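Local coordinates for epoxide hydrolase (Aspergillus niger, PDB 3G02), which probably hydrolyses epoxides to vicinal diols, the deposited form being an enantioselective variant produced by directed evolution, at residues 97-102 against 144-149; 122-127 against 374-379; 165-170 against 315-320; 224-229 against 355-360; 286-291 against 370-375. The protein carries 9 engineered substitutions. All coordinates share one frame; numbering follows the deposited sequence. Where two conformers were deposited one is given.

Overall arrangement
The five contacts spread through an alpha/beta hydrolase fold built on a mixed eight-stranded sheet. Contact 1 pairs strand 95-102 with strand 143-148 in the sheet's antiparallel part and closes before contact 3 opens. Contact 2, its centre about 14 Å from that of contact 1, touches it through Phe122 and Phe125. Contacts 2 and 5, centres about 11 Å apart, share Gly374 and His375 after strand 362-369. Contacts 3 and 4 are nested in the loop closed by contact 2, centres about 22 and 28 Å from it; contacts 3, 4 and 5 cross one another along the chain. The segments carrying the predicted catalytic residues His375 and Tyr315 are thus packed on distant parts of the chain.

Contact 1. Residues 97-102 against 144-149; sequences IHFAAL and HLVVPS
His98 and Ser149 join side chain to side chain at one end of an antiparallel strand pair, strand 95-102 against strand 143-148. The imidazole can be followed outward. CB lies 4.1 Å from Ser149 OG, and CG passes 3.8 Å from the same oxygen. Because CG stands anti to the backbone N (chi1 164°), the ring is pointed so that ND1 reaches Ser149 OG, a 2.8 Å hydrogen bond made at the ring edge near its plane; the geometry allows either group to donate. CE1 skirts the hydroxyl, and NE2 at the far end bonds to Gln87 OE1. Ser149 N also donates to His98 O at 2.8 Å, nearly straight at 171°, so the two residues are tied twice.

Beyond this, Ala100 with Val147 and Leu102 with Leu145 are hydrogen-bonded pairs, whereas Phe99 with Pro148 and Ala101 with Val146 are non-hydrogen-bonded. In the latter positions CA-H groups approach carbonyls, as in Ala101 CA to Leu145 O at 3.1 Å. The Phe99 ring brings CD2 to 4.2 Å from Val146 CG1, on the face that helix 167-180 packs against through Leu177 and Met178. Ala100, Leu102 and Leu145 face helix 126-135 on the other side. Both ring nitrogens of His98 have hydrogen-bond partners, and Phe122 and Phe155 meet it edge-to-face, which implies that this buried imidazole is fixed in rotation.

Contact 2. Residues 122-127 against 374-379; sequences FVEFYP and GHFAAL
The loop that carries His375, a predicted active-site residue of the alpha/beta hydrolase fold, turns into helix 377-380 against the 3-10 segment 122-125, with Ala378 and Leu379 meeting Glu124 and Phe125. Phe376, at the N-cap position, is also the centre of an inverse gamma turn. Ala378 is the wedge: its CB lies 3.2 Å from Glu124 O and 3.9 Å from Phe125 CD1, meeting that ring obliquely. Leu379 reaches over the Glu124 backbone, CD2 standing 3.8 Å from CA of that residue. Further on, Pro127 CG approaches the same methyl at 4.4 Å.

Glu124 CG stands anti to the carbonyl carbon (chi1 -69°), and the chain, extended from there, carries its carboxylate to the edge of the Phe376 ring, with the two planes 70° apart. Two conformers of Glu124 exist, so the short approach there remains doubtful. Tyr282 stacks on the Phe376 ring, and His375 CD2 lies over one face.

No direct hydrogen bond crosses this interface. One water instead donates to Glu124 O and to Ala378 O, at 2.7 Å each. Both protons of that water are therefore committed to carbonyls, implying that the polar link between the two backbones is a water, with van der Waals contact around it.

Contact 3. Residues 165-170 against 315-320; sequences FGLMDN and YREWVP. Engineered in segment 315-320: Trp318 (natural residue Thr), Val319 (natural residue Thr). With FMT (formic acid), chain C.
Leu167 and Glu317 slide past each other in opposite directions: Leu167 CD1 comes to 3.8 Å from Glu317 CB, while the carboxylate runs back to the start of helix 167-180. Glu317 places CG anti to its carbonyl carbon (chi1 -67°) and stays extended from there, which carries OE1 to Leu167 N at 2.9 Å. That hydrogen bond is nearly straight at the proton (165°), yet the N-H meets OE1 from above the carboxylate plane, 41° out of it. The same oxygen accepts a hydrogen bond from a water at 2.7 Å, and this water in turn accepts from Met168 N.

Gly166 is the N-cap, and its CA lies 3.4 Å from Glu317 OE1. Its own N donates to the anti lone pair of Asp169 OD2, three residues on, at 2.9 Å. Leu167 CD1 lies near the plane at the indole edge of the engineered Trp318 and 4.1 Å from Trp318 CB. CZ3 and CH2 of that indole lie close to a formic acid, probably from the crystallisation liquor, to which Tyr315, predicted to be a catalytic proton donor, gives a 2.6 Å hydrogen bond from OH to O2. The guanidinium of Arg316 turns elsewhere, to Asp164 and to Glu47 of the second subunit.

A carboxylate that takes the first N-H of a helix directly and the next through a water is consistent with a favourable interaction with the helix dipole, which would probably stabilise its negative charge.

Contact 4. Residues 224-229 against 355-360; sequences EGPSIE and RSWIAT
The carbonyl O of Trp357, whose indole rests against Pro226, accepts two bonds from Thr360: OG1 at 2.7 Å, in the carbonyl plane, and the backbone N at 3.1 Å. Thr360 OG1 sits between its own backbone N and carbonyl carbon (chi1 71°), which turns the hydroxyl back to the Trp357 carbonyl and sends CG2 toward Pro226 CD, the two side chains meeting tip to tip at 4.1 Å. Gln332 NE2 is a further partner of this hydroxyl.

Across the interface, Trp357 NE1 donates to Pro226 O at 3.0 Å. The bond is bent, 131° at the proton, and the acceptor lies 34° out of the indole plane. This joins the loop between strand 209-214 and helix 233-248 to helix 355-358, which precedes strand 362-369 at one edge of the alpha/beta hydrolase sheet. The peptide bond before Pro226 is cis.

The pyrrolidine ring packs against the start of the indole, Pro226 CG being 3.8 Å from Trp357 CD1 and 3.5 Å from Ser356 OG. At the benzo end, Ile228 CD1 comes in at the ring edge, 3.5 Å from Trp357 CZ2. Ile239 of helix 233-248 touches both of these side chains.

Contact 5. Residues 286-291 against 370-375; sequences VDKPLP and HAEGGH
Asp287 and Gly373 make the one hydrogen bond between the segments: Gly373 N donates to Asp287 OD2 at 2.9 Å, almost straight at 170°. The donor meets the oxygen on its anti side, 16° out of the carboxylate plane. CG of Asp287 stands anti to the backbone N (chi1 -178°), which sends the carboxylate across to segment 370-375. The second oxygen, OD1, is engaged in a salt bridge with Lys348, so both oxygens of Asp287 have partners.

Segment 370-375 is the loop following strand 362-369, where alpha/beta hydrolases carry their histidine; here it ends in His375, predicted as catalytic, whose ND1 bonds to Asp349. Segment 286-291 links helix 271-284 to helix 292-304. Glu380 bridges the two, since its OE1 accepts from Asp287 N and from Gly374 N.

Gly374 packs backbone to backbone on segment 286-291, with its CA 4.2 Å from Val286 C. On the outer side, Lys288 NZ and Glu372 OE1 form a long salt bridge of 3.7 Å, their side chains crossing at a slant. Glu372 OE1 is also 4.5 Å from Asp287 OD2; the repulsion expected between these like charges is probably eased by Lys288 and Lys348.

Contact 1. Residues 97-102 against 144-149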
# COMPACT_ATOMS: atom_id res chain seq x y z
N ILE A 97 24.29 16.14 -1.54
CA ILE A 97 24.24 15.32 -0.34
C ILE A 97 24.33 16.20 0.89
O ILE A 97 25.37 16.81 1.16
CB ILE A 97 25.32 14.21 -0.33
CG1 ILE A 97 25.17 13.29 -1.55
CG2 ILE A 97 25.29 13.41 0.98
CD1 ILE A 97 23.77 12.66 -1.72
N HIS A 98 23.23 16.26 1.63
CA HIS A 98 23.14 16.96 2.89
C HIS A 98 23.69 16.08 4.02
O HIS A 98 23.55 14.85 3.99
CB HIS A 98 21.67 17.33 3.15
CG HIS A 98 21.37 17.71 4.56
ND1 HIS A 98 20.98 16.79 5.51
CD2 HIS A 98 21.40 18.91 5.18
CE1 HIS A 98 20.79 17.41 6.66
NE2 HIS A 98 21.04 18.70 6.49
N PHE A 99 24.32 16.71 5.01
CA PHE A 99 24.72 15.99 6.22
C PHE A 99 24.80 16.92 7.41
O PHE A 99 25.12 18.09 7.27
CB PHE A 99 26.03 15.20 6.03
CG PHE A 99 27.22 16.05 5.64
CD1 PHE A 99 27.47 16.35 4.31
CD2 PHE A 99 28.12 16.49 6.61
CE1 PHE A 99 28.59 17.11 3.94
CE2 PHE A 99 29.23 17.26 6.26
CZ PHE A 99 29.47 17.56 4.92
N ALA A 100 24.47 16.37 8.58
CA ALA A 100 24.75 17.03 9.85
C ALA A 100 26.03 16.40 10.39
O ALA A 100 26.37 15.27 10.05
CB ALA A 100 23.60 16.82 10.82
N ALA A 101 26.75 17.14 11.23
CA ALA A 101 28.00 16.63 11.76
C ALA A 101 28.43 17.29 13.05
O ALA A 101 28.14 18.46 13.29
CB ALA A 101 29.12 16.77 10.73
N LEU A 102 29.13 16.52 13.88
CA LEU A 102 29.98 17.08 14.92
C LEU A 102 31.39 16.65 14.58
O LEU A 102 31.71 15.46 14.64
CB LEU A 102 29.59 16.58 16.31
CG LEU A 102 28.26 17.03 16.91
CD1 LEU A 102 28.09 16.38 18.28
CD2 LEU A 102 28.14 18.54 17.04
N HIS A 144 34.60 11.76 15.12
CA HIS A 144 33.89 12.61 14.17
C HIS A 144 32.56 11.93 13.94
O HIS A 144 32.52 10.73 13.66
CB HIS A 144 34.64 12.71 12.84
CG HIS A 144 35.96 13.42 12.92
ND1 HIS A 144 36.07 14.75 13.24
CD2 HIS A 144 37.22 12.98 12.69
CE1 HIS A 144 37.34 15.10 13.22
NE2 HIS A 144 38.06 14.05 12.89
N LEU A 145 31.47 12.68 14.08
CA LEU A 145 30.14 12.11 13.91
C LEU A 145 29.47 12.74 12.70
O LEU A 145 29.08 13.91 12.73
CB LEU A 145 29.30 12.30 15.19
CG LEU A 145 29.92 11.66 16.43
CD1 LEU A 145 29.45 12.37 17.69
CD2 LEU A 145 29.65 10.16 16.49
N VAL A 146 29.36 11.95 11.64
CA VAL A 146 28.76 12.40 10.38
C VAL A 146 27.42 11.70 10.20
O VAL A 146 27.33 10.48 10.26
CB VAL A 146 29.68 12.08 9.18
CG1 VAL A 146 29.10 12.62 7.87
CG2 VAL A 146 31.09 12.65 9.40
N VAL A 147 26.38 12.51 9.98
CA VAL A 147 25.01 12.01 9.84
C VAL A 147 24.46 12.45 8.47
O VAL A 147 23.87 13.53 8.35
CB VAL A 147 24.09 12.51 10.97
CG1 VAL A 147 22.73 11.84 10.89
CG2 VAL A 147 24.71 12.25 12.34
N PRO A 148 24.68 11.61 7.44
CA PRO A 148 24.23 12.00 6.11
C PRO A 148 22.75 11.79 5.89
O PRO A 148 22.13 10.90 6.49
CB PRO A 148 25.03 11.08 5.19
CG PRO A 148 25.28 9.87 5.98
CD PRO A 148 25.36 10.31 7.43
N SER A 149 22.18 12.62 5.02
CA SER A 149 20.87 12.33 4.47
C SER A 149 21.12 11.46 3.25
O SER A 149 21.80 11.88 2.30
CB SER A 149 20.14 13.61 4.08
OG SER A 149 19.75 14.34 5.23

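Contact 2. Residues 122-127 against 374-379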
# COMPACT_ATOMS: atom_id res chain seq x y z
N PHE A 122 18.19 12.19 9.00
CA PHE A 122 19.32 12.64 9.80
C PHE A 122 18.92 13.12 11.20
O PHE A 122 19.70 12.99 12.16
CB PHE A 122 20.11 13.74 9.06
CG PHE A 122 19.41 15.07 9.02
CD1 PHE A 122 18.38 15.31 8.12
CD2 PHE A 122 19.80 16.10 9.88
CE1 PHE A 122 17.73 16.54 8.09
CE2 PHE A 122 19.16 17.33 9.85
CZ PHE A 122 18.13 17.56 8.95
N VAL A 123 17.70 13.63 11.31
CA VAL A 123 17.17 14.20 12.54
C VAL A 123 17.10 13.15 13.65
O VAL A 123 17.26 13.47 14.83
CB VAL A 123 15.77 14.82 12.31
CG1 VAL A 123 15.25 15.52 13.57
CG2 VAL A 123 15.82 15.81 11.16
N GLU A 124 16.88 11.89 13.27
CA GLU A 124 16.81 10.81 14.25
C GLU A 124 18.04 10.73 15.14
O GLU A 124 17.97 10.19 16.25
CB GLU A 124 16.60 9.48 13.56
CG GLU A 124 15.25 9.34 12.93
CD GLU A 124 15.06 7.98 12.29
OE1 GLU A 124 15.99 7.50 11.61
OE2 GLU A 124 13.97 7.40 12.47
N PHE A 125 19.17 11.23 14.65
CA PHE A 125 20.41 11.17 15.41
C PHE A 125 20.69 12.42 16.24
O PHE A 125 21.71 12.47 16.94
CB PHE A 125 21.59 10.85 14.48
CG PHE A 125 21.57 9.44 13.96
CD1 PHE A 125 21.97 8.38 14.76
CD2 PHE A 125 21.11 9.17 12.67
CE1 PHE A 125 21.94 7.07 14.30
CE2 PHE A 125 21.07 7.86 12.19
CZ PHE A 125 21.49 6.81 13.01
N TYR A 126 19.80 13.40 16.18
CA TYR A 126 19.98 14.64 16.94
C TYR A 126 20.07 14.43 18.47
O TYR A 126 20.95 15.01 19.09
CB TYR A 126 18.94 15.70 16.56
CG TYR A 126 19.40 16.63 15.45
CD1 TYR A 126 20.16 16.15 14.37
CD2 TYR A 126 19.07 17.98 15.47
CE1 TYR A 126 20.58 17.01 13.36
CE2 TYR A 126 19.48 18.84 14.46
CZ TYR A 126 20.24 18.35 13.41
OH TYR A 126 20.65 19.20 12.41
N PRO A 127 19.17 13.61 19.06
CA PRO A 127 19.37 13.33 20.49
C PRO A 127 20.76 12.80 20.84
O PRO A 127 21.34 13.23 21.84
CB PRO A 127 18.28 12.28 20.78
CG PRO A 127 17.18 12.67 19.85
CD PRO A 127 17.93 12.99 18.57
N GLY A 374 12.08 0.20 20.93
CA GLY A 374 11.56 -0.32 19.68
C GLY A 374 12.48 -0.06 18.50
O GLY A 374 13.71 -0.03 18.63
N HIS A 375 11.87 0.16 17.34
CA HIS A 375 12.61 0.27 16.09
C HIS A 375 13.44 1.54 15.94
O HIS A 375 14.54 1.50 15.38
CB HIS A 375 11.64 0.16 14.92
CG HIS A 375 12.28 0.38 13.59
ND1 HIS A 375 13.10 -0.55 13.00
CD2 HIS A 375 12.24 1.44 12.74
CE1 HIS A 375 13.53 -0.09 11.84
NE2 HIS A 375 13.03 1.12 11.66
N PHE A 376 12.91 2.66 16.41
CA PHE A 376 13.59 3.94 16.25
C PHE A 376 14.59 4.16 17.38
O PHE A 376 14.46 5.09 18.19
CB PHE A 376 12.56 5.08 16.17
CG PHE A 376 11.65 5.01 14.97
CD1 PHE A 376 12.08 5.51 13.74
CD2 PHE A 376 10.38 4.47 15.05
CE1 PHE A 376 11.26 5.44 12.61
CE2 PHE A 376 9.54 4.41 13.94
CZ PHE A 376 9.99 4.90 12.72
N ALA A 377 15.61 3.30 17.42
CA ALA A 377 16.54 3.25 18.55
C ALA A 377 17.20 4.58 18.89
O ALA A 377 17.30 4.95 20.05
CB ALA A 377 17.59 2.18 18.32
N ALA A 378 17.65 5.31 17.86
CA ALA A 378 18.28 6.61 18.08
C ALA A 378 17.34 7.63 18.72
O ALA A 378 17.77 8.47 19.51
CB ALA A 378 18.87 7.16 16.78
N LEU A 379 16.05 7.54 18.39
CA LEU A 379 15.03 8.41 18.99
C LEU A 379 14.55 7.92 20.35
O LEU A 379 14.31 8.72 21.25
CB LEU A 379 13.81 8.52 18.07
CG LEU A 379 13.86 9.37 16.80
CD1 LEU A 379 12.50 9.34 16.13
CD2 LEU A 379 14.27 10.80 17.11
O HOH W 1 19.59 10.13 18.45

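Contact 3. Residues 165-170 against 315-320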
# COMPACT_ATOMS: atom_id res chain seq x y z
N PHE A 165 18.78 3.34 -9.42
CA PHE A 165 19.65 3.64 -8.29
C PHE A 165 19.29 2.66 -7.19
O PHE A 165 18.11 2.49 -6.88
CB PHE A 165 19.42 5.08 -7.83
CG PHE A 165 20.60 5.72 -7.14
CD1 PHE A 165 21.68 6.21 -7.88
CD2 PHE A 165 20.62 5.87 -5.76
CE1 PHE A 165 22.76 6.83 -7.25
CE2 PHE A 165 21.69 6.48 -5.12
CZ PHE A 165 22.76 6.97 -5.86
N GLY A 166 20.29 2.00 -6.62
CA GLY A 166 20.04 0.95 -5.64
C GLY A 166 20.88 1.08 -4.39
O GLY A 166 21.48 2.12 -4.13
N LEU A 167 20.93 -0.01 -3.63
CA LEU A 167 21.62 -0.03 -2.34
C LEU A 167 23.13 0.17 -2.47
O LEU A 167 23.73 0.89 -1.67
CB LEU A 167 21.28 -1.30 -1.56
CG LEU A 167 19.81 -1.41 -1.10
CD1 LEU A 167 19.39 -2.85 -0.89
CD2 LEU A 167 19.57 -0.57 0.15
N MET A 168 23.74 -0.45 -3.48
CA MET A 168 25.17 -0.29 -3.72
C MET A 168 25.53 1.15 -4.08
O MET A 168 26.57 1.67 -3.67
CB MET A 168 25.66 -1.24 -4.82
CG MET A 168 27.18 -1.28 -5.00
SD MET A 168 28.04 -1.83 -3.51
CE MET A 168 27.55 -3.55 -3.44
N ASP A 169 24.65 1.80 -4.85
CA ASP A 169 24.82 3.20 -5.21
C ASP A 169 24.80 4.09 -3.97
O ASP A 169 25.59 5.03 -3.85
CB ASP A 169 23.73 3.64 -6.18
CG ASP A 169 23.83 2.95 -7.53
OD1 ASP A 169 24.93 2.96 -8.13
OD2 ASP A 169 22.81 2.41 -7.99
N ASN A 170 23.88 3.79 -3.05
CA ASN A 170 23.82 4.49 -1.77
C ASN A 170 25.12 4.33 -0.98
O ASN A 170 25.64 5.31 -0.43
CB ASN A 170 22.63 4.00 -0.94
CG ASN A 170 21.34 4.75 -1.27
OD1 ASN A 170 20.96 5.67 -0.55
ND2 ASN A 170 20.68 4.35 -2.35
N TYR A 315 13.59 0.17 -1.96
CA TYR A 315 12.73 -0.94 -1.57
C TYR A 315 12.69 -2.09 -2.56
O TYR A 315 12.63 -3.25 -2.16
CB TYR A 315 11.32 -0.46 -1.25
CG TYR A 315 11.19 0.09 0.15
CD1 TYR A 315 11.61 1.39 0.44
CD2 TYR A 315 10.68 -0.69 1.19
CE1 TYR A 315 11.51 1.90 1.73
CE2 TYR A 315 10.57 -0.19 2.48
CZ TYR A 315 10.99 1.10 2.74
OH TYR A 315 10.89 1.61 4.02
N ARG A 316 12.74 -1.78 -3.85
CA ARG A 316 12.71 -2.84 -4.87
C ARG A 316 13.94 -3.76 -4.80
O ARG A 316 13.90 -4.88 -5.30
CB ARG A 316 12.50 -2.28 -6.27
CG ARG A 316 13.49 -1.22 -6.70
CD ARG A 316 13.06 -0.68 -8.04
NE ARG A 316 13.82 0.48 -8.49
CZ ARG A 316 13.49 1.74 -8.23
NH1 ARG A 316 12.43 2.02 -7.47
NH2 ARG A 316 14.23 2.73 -8.71
N GLU A 317 15.01 -3.28 -4.17
CA GLU A 317 16.19 -4.11 -3.88
C GLU A 317 16.21 -4.62 -2.44
O GLU A 317 16.70 -5.72 -2.17
CB GLU A 317 17.48 -3.35 -4.16
CG GLU A 317 17.72 -3.02 -5.63
CD GLU A 317 19.15 -2.61 -5.92
OE1 GLU A 317 19.90 -2.34 -4.95
OE2 GLU A 317 19.52 -2.57 -7.11
N TRP A 318 15.69 -3.82 -1.51
CA TRP A 318 15.78 -4.14 -0.08
C TRP A 318 14.80 -5.22 0.38
O TRP A 318 15.14 -6.04 1.23
CB TRP A 318 15.62 -2.86 0.75
CG TRP A 318 15.92 -3.01 2.23
CD1 TRP A 318 17.10 -3.39 2.80
CD2 TRP A 318 15.02 -2.74 3.31
NE1 TRP A 318 16.99 -3.38 4.17
CE2 TRP A 318 15.72 -2.99 4.51
CE3 TRP A 318 13.68 -2.32 3.38
CZ2 TRP A 318 15.14 -2.84 5.77
CZ3 TRP A 318 13.10 -2.17 4.63
CH2 TRP A 318 13.83 -2.43 5.81
N VAL A 319 13.60 -5.21 -0.19
CA VAL A 319 12.56 -6.19 0.15
C VAL A 319 13.00 -7.65 -0.15
O VAL A 319 12.86 -8.51 0.72
CB VAL A 319 11.19 -5.82 -0.49
CG1 VAL A 319 10.20 -6.97 -0.38
CG2 VAL A 319 10.62 -4.57 0.17
N PRO A 320 13.56 -7.91 -1.35
CA PRO A 320 14.12 -9.25 -1.66
C PRO A 320 15.16 -9.75 -0.65
O PRO A 320 15.23 -10.96 -0.41
CB PRO A 320 14.78 -9.06 -3.03
CG PRO A 320 14.03 -7.95 -3.65
CD PRO A 320 13.71 -7.01 -2.52
C FMT C . 11.59 0.21 6.69
O1 FMT C . 11.77 -0.38 7.76
O2 FMT C . 10.62 -0.03 5.97
O HOH W 2 22.55 -2.40 -5.21

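Contact 4. Residues 224-229 against 355-360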
# COMPACT_ATOMS: atom_id res chain seq x y z
N GLU A 224 21.69 -23.24 7.24
CA GLU A 224 22.51 -24.25 7.92
C GLU A 224 22.46 -24.14 9.45
O GLU A 224 23.37 -24.59 10.15
CB GLU A 224 23.95 -24.20 7.41
CG GLU A 224 24.11 -24.57 5.93
CD GLU A 224 25.54 -24.46 5.44
OE1 GLU A 224 26.13 -23.37 5.55
OE2 GLU A 224 26.07 -25.47 4.93
N GLY A 225 21.38 -23.55 9.96
CA GLY A 225 21.19 -23.38 11.40
C GLY A 225 21.89 -22.14 11.95
O GLY A 225 22.53 -21.41 11.19
N PRO A 226 21.78 -21.90 13.27
CA PRO A 226 21.03 -22.69 14.25
C PRO A 226 19.51 -22.64 14.05
O PRO A 226 18.96 -21.64 13.59
CB PRO A 226 21.41 -22.04 15.59
CG PRO A 226 21.84 -20.67 15.25
CD PRO A 226 22.49 -20.77 13.90
N SER A 227 18.85 -23.74 14.41
CA SER A 227 17.41 -23.90 14.21
C SER A 227 16.59 -23.07 15.19
O SER A 227 17.11 -22.62 16.21
CB SER A 227 17.04 -25.38 14.36
OG SER A 227 17.28 -25.81 15.69
N ILE A 228 15.31 -22.89 14.86
CA ILE A 228 14.33 -22.27 15.75
C ILE A 228 14.26 -23.02 17.08
O ILE A 228 14.13 -22.41 18.15
CB ILE A 228 12.91 -22.25 15.11
CG1 ILE A 228 12.93 -21.56 13.74
CG2 ILE A 228 11.87 -21.61 16.06
CD1 ILE A 228 12.88 -20.06 13.78
N GLU A 229 14.36 -24.35 17.01
CA GLU A 229 14.31 -25.23 18.19
C GLU A 229 15.44 -24.96 19.18
O GLU A 229 15.28 -25.18 20.37
CB GLU A 229 14.35 -26.70 17.77
CG GLU A 229 13.05 -27.22 17.17
CD GLU A 229 12.87 -26.84 15.71
OE1 GLU A 229 13.88 -26.53 15.04
OE2 GLU A 229 11.72 -26.86 15.24
N ARG A 355 20.92 -13.35 18.57
CA ARG A 355 22.37 -13.28 18.45
C ARG A 355 22.96 -14.41 17.59
O ARG A 355 23.80 -14.15 16.72
CB ARG A 355 23.02 -13.28 19.84
CG ARG A 355 24.54 -13.21 19.81
CD ARG A 355 25.14 -13.14 21.20
NE ARG A 355 26.60 -13.04 21.13
CZ ARG A 355 27.38 -12.59 22.10
NH1 ARG A 355 26.86 -12.18 23.25
NH2 ARG A 355 28.70 -12.53 21.93
N SER A 356 22.52 -15.65 17.83
CA SER A 356 23.07 -16.81 17.12
C SER A 356 22.79 -16.80 15.61
O SER A 356 23.49 -17.45 14.84
CB SER A 356 22.56 -18.11 17.74
OG SER A 356 21.16 -18.23 17.61
N TRP A 357 21.77 -16.05 15.20
CA TRP A 357 21.47 -15.88 13.79
C TRP A 357 22.32 -14.75 13.21
O TRP A 357 22.93 -14.90 12.16
CB TRP A 357 19.98 -15.57 13.59
CG TRP A 357 19.07 -16.76 13.66
CD1 TRP A 357 19.34 -17.98 14.24
CD2 TRP A 357 17.73 -16.83 13.18
NE1 TRP A 357 18.25 -18.81 14.12
CE2 TRP A 357 17.25 -18.13 13.48
CE3 TRP A 357 16.89 -15.93 12.51
CZ2 TRP A 357 15.96 -18.55 13.13
CZ3 TRP A 357 15.61 -16.35 12.17
CH2 TRP A 357 15.15 -17.64 12.48
N ILE A 358 22.37 -13.63 13.92
CA ILE A 358 23.18 -12.48 13.52
C ILE A 358 24.66 -12.86 13.39
O ILE A 358 25.36 -12.39 12.49
CB ILE A 358 22.98 -11.29 14.49
CG1 ILE A 358 21.51 -10.84 14.46
CG2 ILE A 358 23.91 -10.13 14.15
CD1 ILE A 358 21.08 -10.05 15.68
N ALA A 359 25.12 -13.73 14.29
CA ALA A 359 26.50 -14.20 14.30
C ALA A 359 26.92 -14.93 13.02
O ALA A 359 28.10 -14.97 12.68
CB ALA A 359 26.74 -15.08 15.52
N THR A 360 25.94 -15.50 12.30
CA THR A 360 26.23 -16.22 11.05
C THR A 360 26.49 -15.26 9.89
O THR A 360 26.91 -15.69 8.81
CB THR A 360 25.07 -17.16 10.64
OG1 THR A 360 23.94 -16.39 10.21
CG2 THR A 360 24.67 -18.08 11.78

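Contact 5. Residues 286-291 against 370-375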
# COMPACT_ATOMS: atom_id res chain seq x y z
N VAL A 286 7.37 1.72 17.68
CA VAL A 286 8.05 2.14 18.90
C VAL A 286 7.65 1.28 20.10
O VAL A 286 6.65 0.57 20.07
CB VAL A 286 7.80 3.64 19.22
CG1 VAL A 286 8.35 4.53 18.12
CG2 VAL A 286 6.31 3.91 19.45
N ASP A 287 8.46 1.36 21.15
CA ASP A 287 8.10 0.78 22.44
C ASP A 287 7.17 1.76 23.16
O ASP A 287 5.95 1.57 23.15
CB ASP A 287 9.36 0.48 23.26
CG ASP A 287 9.07 -0.19 24.59
OD1 ASP A 287 7.88 -0.45 24.90
OD2 ASP A 287 10.04 -0.45 25.33
N LYS A 288 7.74 2.81 23.75
CA LYS A 288 6.94 3.86 24.38
C LYS A 288 6.49 4.85 23.30
O LYS A 288 7.28 5.21 22.42
CB LYS A 288 7.74 4.58 25.47
CG LYS A 288 8.28 3.66 26.57
CD LYS A 288 7.19 3.25 27.57
CE LYS A 288 7.72 2.23 28.58
NZ LYS A 288 8.84 2.76 29.41
N PRO A 289 5.22 5.30 23.37
CA PRO A 289 4.72 6.22 22.35
C PRO A 289 5.55 7.51 22.26
O PRO A 289 6.00 8.04 23.27
CB PRO A 289 3.30 6.54 22.82
CG PRO A 289 2.92 5.37 23.66
CD PRO A 289 4.18 4.97 24.36
N LEU A 290 5.76 7.97 21.03
CA LEU A 290 6.41 9.25 20.80
C LEU A 290 5.43 10.39 21.04
O LEU A 290 4.22 10.21 20.90
CB LEU A 290 6.95 9.32 19.37
CG LEU A 290 8.09 8.37 19.00
CD1 LEU A 290 8.22 8.31 17.49
CD2 LEU A 290 9.41 8.79 19.64
N PRO A 291 5.95 11.58 21.38
CA PRO A 291 5.06 12.74 21.43
C PRO A 291 4.44 12.97 20.05
O PRO A 291 5.10 12.80 19.03
CB PRO A 291 6.00 13.89 21.78
CG PRO A 291 7.18 13.24 22.45
CD PRO A 291 7.33 11.93 21.74
N HIS A 370 19.06 -5.19 25.11
CA HIS A 370 18.40 -4.20 25.94
C HIS A 370 17.00 -4.66 26.30
O HIS A 370 16.36 -5.38 25.54
CB HIS A 370 18.39 -2.84 25.24
CG HIS A 370 19.76 -2.30 24.98
ND1 HIS A 370 20.50 -1.67 25.95
CD2 HIS A 370 20.54 -2.35 23.87
CE1 HIS A 370 21.68 -1.33 25.45
NE2 HIS A 370 21.72 -1.73 24.19
N ALA A 371 16.55 -4.24 27.49
CA ALA A 371 15.27 -4.68 28.04
C ALA A 371 14.09 -3.95 27.42
O ALA A 371 12.97 -4.46 27.42
CB ALA A 371 15.27 -4.50 29.55
N GLU A 372 14.34 -2.74 26.90
CA GLU A 372 13.28 -1.93 26.30
C GLU A 372 13.76 -1.17 25.06
O GLU A 372 14.95 -1.10 24.77
CB GLU A 372 12.62 -1.00 27.32
CG GLU A 372 13.55 -0.24 28.26
CD GLU A 372 12.83 0.24 29.52
OE1 GLU A 372 11.59 0.29 29.54
OE2 GLU A 372 13.53 0.59 30.50
N GLY A 373 12.80 -0.59 24.34
CA GLY A 373 13.09 0.13 23.11
C GLY A 373 12.58 -0.59 21.88
O GLY A 373 12.63 -1.82 21.78
N GLY A 374 12.08 0.20 20.93
CA GLY A 374 11.56 -0.32 19.68
C GLY A 374 12.48 -0.06 18.50
O GLY A 374 13.71 -0.03 18.63
N HIS A 375 11.87 0.16 17.34
CA HIS A 375 12.61 0.27 16.09
C HIS A 375 13.44 1.54 15.94
O HIS A 375 14.54 1.50 15.38
CB HIS A 375 11.64 0.16 14.92
CG HIS A 375 12.28 0.38 13.59
ND1 HIS A 375 13.10 -0.55 13.00
CD2 HIS A 375 12.24 1.44 12.74
CE1 HIS A 375 13.53 -0.09 11.84
NE2 HIS A 375 13.03 1.12 11.66